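Local coordinates for protein esterase D (PDB 3E1G) that probably hydrolyses carboxylic esters, as an alpha/beta-hydrolase with a predicted serine-histidine-aspartate catalytic triad, at residues L27-T32 / P55-H60. Residues are numbered along the deposited sequence; the frame is centred on the assembly and turned at random.
With DEP (diethyl phosphonate), chain B.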
loop_
_atom_site.group_PDB
_atom_site.type_symbol
_atom_site.label_atom_id
_atom_site.label_comp_id
_atom_site.label_asym_id
_atom_site.label_seq_id
_atom_site.Cartn_x
_atom_site.Cartn_y
_atom_site.Cartn_z
ATOM N N LEU A 27 7.134 4.022 0.934
ATOM C CA LEU A 27 6.160 3.046 1.502
ATOM C C LEU A 27 4.780 3.669 1.540
ATOM O O LEU A 27 4.640 4.823 1.920
ATOM C CB LEU A 27 6.579 2.595 2.927
ATOM C CG LEU A 27 7.935 1.856 3.069
ATOM C CD1 LEU A 27 8.279 1.630 4.609
ATOM C CD2 LEU A 27 7.927 0.546 2.323
ATOM N N LEU A 28 3.871 3.049 0.802
ATOM C CA LEU A 28 2.529 3.625 0.572
ATOM C C LEU A 28 1.519 2.831 1.327
ATOM O O LEU A 28 1.413 1.639 1.147
ATOM C CB LEU A 28 2.174 3.639 -0.950
ATOM C CG LEU A 28 3.162 4.404 -1.922
ATOM C CD1 LEU A 28 2.715 4.254 -3.374
ATOM C CD2 LEU A 28 3.320 5.949 -1.549
ATOM N N HIS A 29 0.697 3.520 2.101
ATOM C CA HIS A 29 -0.104 2.890 3.106
ATOM C C HIS A 29 -1.503 2.451 2.548
ATOM O O HIS A 29 -1.752 2.528 1.363
ATOM C CB HIS A 29 -0.256 3.841 4.329
ATOM C CG HIS A 29 -1.044 5.093 4.047
ATOM N ND1 HIS A 29 -2.426 5.092 3.961
ATOM C CD2 HIS A 29 -0.676 6.402 4.083
ATOM C CE1 HIS A 29 -2.870 6.336 4.009
ATOM N NE2 HIS A 29 -1.830 7.151 4.015
ATOM N N ALA A 30 -2.290 1.811 3.400
ATOM C CA ALA A 30 -3.562 1.159 2.987
ATOM C C ALA A 30 -4.730 2.117 3.078
ATOM O O ALA A 30 -4.622 3.225 3.649
ATOM C CB ALA A 30 -3.840 -0.092 3.864
ATOM N N TYR A 31 -5.831 1.724 2.414
ATOM C CA TYR A 31 -7.092 2.425 2.477
ATOM C C TYR A 31 -7.702 2.329 3.914
ATOM O O TYR A 31 -7.731 1.278 4.507
ATOM C CB TYR A 31 -8.053 1.808 1.432
ATOM C CG TYR A 31 -9.413 2.451 1.328
ATOM C CD1 TYR A 31 -9.571 3.737 0.823
ATOM C CD2 TYR A 31 -10.593 1.703 1.655
ATOM C CE1 TYR A 31 -10.890 4.318 0.698
ATOM C CE2 TYR A 31 -11.870 2.201 1.384
ATOM C CZ TYR A 31 -12.022 3.489 0.904
ATOM O OH TYR A 31 -13.300 3.977 0.774
ATOM N N THR A 32 -8.171 3.470 4.423
ATOM C CA THR A 32 -8.473 3.658 5.855
ATOM C C THR A 32 -7.246 3.516 6.805
ATOM O O THR A 32 -7.367 3.761 7.974
ATOM C CB THR A 32 -9.587 2.754 6.378
ATOM O OG1 THR A 32 -9.041 1.523 6.826
ATOM C CG2 THR A 32 -10.635 2.514 5.370
ATOM N N PRO A 55 4.412 8.867 2.886
ATOM C CA PRO A 55 3.493 9.969 2.779
ATOM C C PRO A 55 2.141 9.613 3.382
ATOM O O PRO A 55 1.857 8.421 3.605
ATOM C CB PRO A 55 3.382 10.199 1.255
ATOM C CG PRO A 55 3.671 8.881 0.649
ATOM C CD PRO A 55 4.621 8.180 1.592
ATOM N N LEU A 56 1.310 10.649 3.602
ATOM C CA LEU A 56 -0.075 10.497 4.033
ATOM C C LEU A 56 -1.010 10.784 2.884
ATOM O O LEU A 56 -0.915 11.828 2.268
ATOM C CB LEU A 56 -0.371 11.498 5.184
ATOM C CG LEU A 56 -1.811 11.637 5.642
ATOM C CD1 LEU A 56 -2.297 10.340 6.287
ATOM C CD2 LEU A 56 -1.961 12.845 6.628
ATOM N N PHE A 57 -1.916 9.854 2.584
ATOM C CA PHE A 57 -2.911 10.057 1.465
ATOM C C PHE A 57 -4.042 10.998 1.920
ATOM O O PHE A 57 -4.397 11.011 3.084
ATOM C CB PHE A 57 -3.517 8.717 1.032
ATOM C CG PHE A 57 -2.564 7.826 0.287
ATOM C CD1 PHE A 57 -1.790 8.321 -0.753
ATOM C CD2 PHE A 57 -2.435 6.499 0.626
ATOM C CE1 PHE A 57 -0.925 7.511 -1.413
ATOM C CE2 PHE A 57 -1.693 5.637 -0.173
ATOM C CZ PHE A 57 -0.928 6.141 -1.163
ATOM N N SER A 58 -4.521 11.845 1.020
ATOM C CA SER A 58 -5.575 12.818 1.373
ATOM C C SER A 58 -6.764 12.086 1.915
ATOM O O SER A 58 -7.134 11.029 1.401
ATOM C CB SER A 58 -6.014 13.676 0.123
ATOM O OG SER A 58 -4.962 14.559 -0.320
ATOM N N GLY A 59 -7.418 12.692 2.914
ATOM C CA GLY A 59 -8.628 12.138 3.515
ATOM C C GLY A 59 -8.318 11.235 4.696
ATOM O O GLY A 59 -9.214 10.882 5.488
ATOM N N HIS A 60 -7.071 10.785 4.766
ATOM C CA HIS A 60 -6.665 9.780 5.754
ATOM C C HIS A 60 -6.065 10.434 6.981
ATOM O O HIS A 60 -5.691 11.614 6.950
ATOM C CB HIS A 60 -5.669 8.812 5.135
ATOM C CG HIS A 60 -6.293 7.824 4.214
ATOM N ND1 HIS A 60 -6.721 8.163 2.946
ATOM C CD2 HIS A 60 -6.725 6.563 4.431
ATOM C CE1 HIS A 60 -7.322 7.120 2.400
ATOM N NE2 HIS A 60 -7.284 6.121 3.260
HETATM C C1 DEP B . -7.433 -2.309 -1.490
HETATM C C2 DEP B . -8.401 -1.498 -2.355
HETATM C C3 DEP B . -7.426 -2.263 3.538
HETATM C C4 DEP B . -8.806 -1.764 3.923
HETATM O O1 DEP B . -7.768 -2.115 -0.099
HETATM O O2 DEP B . -7.476 -2.797 2.208
HETATM O O3 DEP B . -6.166 -0.637 1.360
HETATM P P DEP B . -6.655 -2.108 1.013
HETATM O O HOH W 1 2.198 5.825 2.816
#
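H29 and F57 meet at the centre of this contact, where the H29 imidazole uses both ring nitrogens, NE2 to reach F57 across the contact and ND1 to brace its own loop. H29 NE2 accepts the backbone N-H of F57 at 3.1 Å, almost straight at 173° although the donor is tilted from the ring plane. H29 ND1 donates to A30 O at 2.9 Å, close to that plane. The chi1 of H29 (66°) sets CG between the backbone N and the carbonyl carbon, bringing ND1 to A30 O. With two bonds fixing its rotation, the imidazole offers one face to the edge of F57, whose CD2 sits 3.4 Å from CE1 of H29, and turns its own edge to the face of H60.

H60 repeats the scheme in the reverse direction: its NE2 takes the N-H of T32 at 3.0 Å, bent to 137° but in the ring plane, while ND1 of H60 donates to S58 O within the type II turn F57-H60. W77 packs against F57 and H60. At the strand end, a water bridges L27 O and P55 O.

The chain so held carries Y31 N, which grips DEP O3 at 2.6 Å; L102 N also binds the phosphonate. Two such backbone N-H groups, one following the strand 23-28 and one following the predicted nucleophile S101, are consistent with the oxyanion hole of alpha/beta-hydrolases.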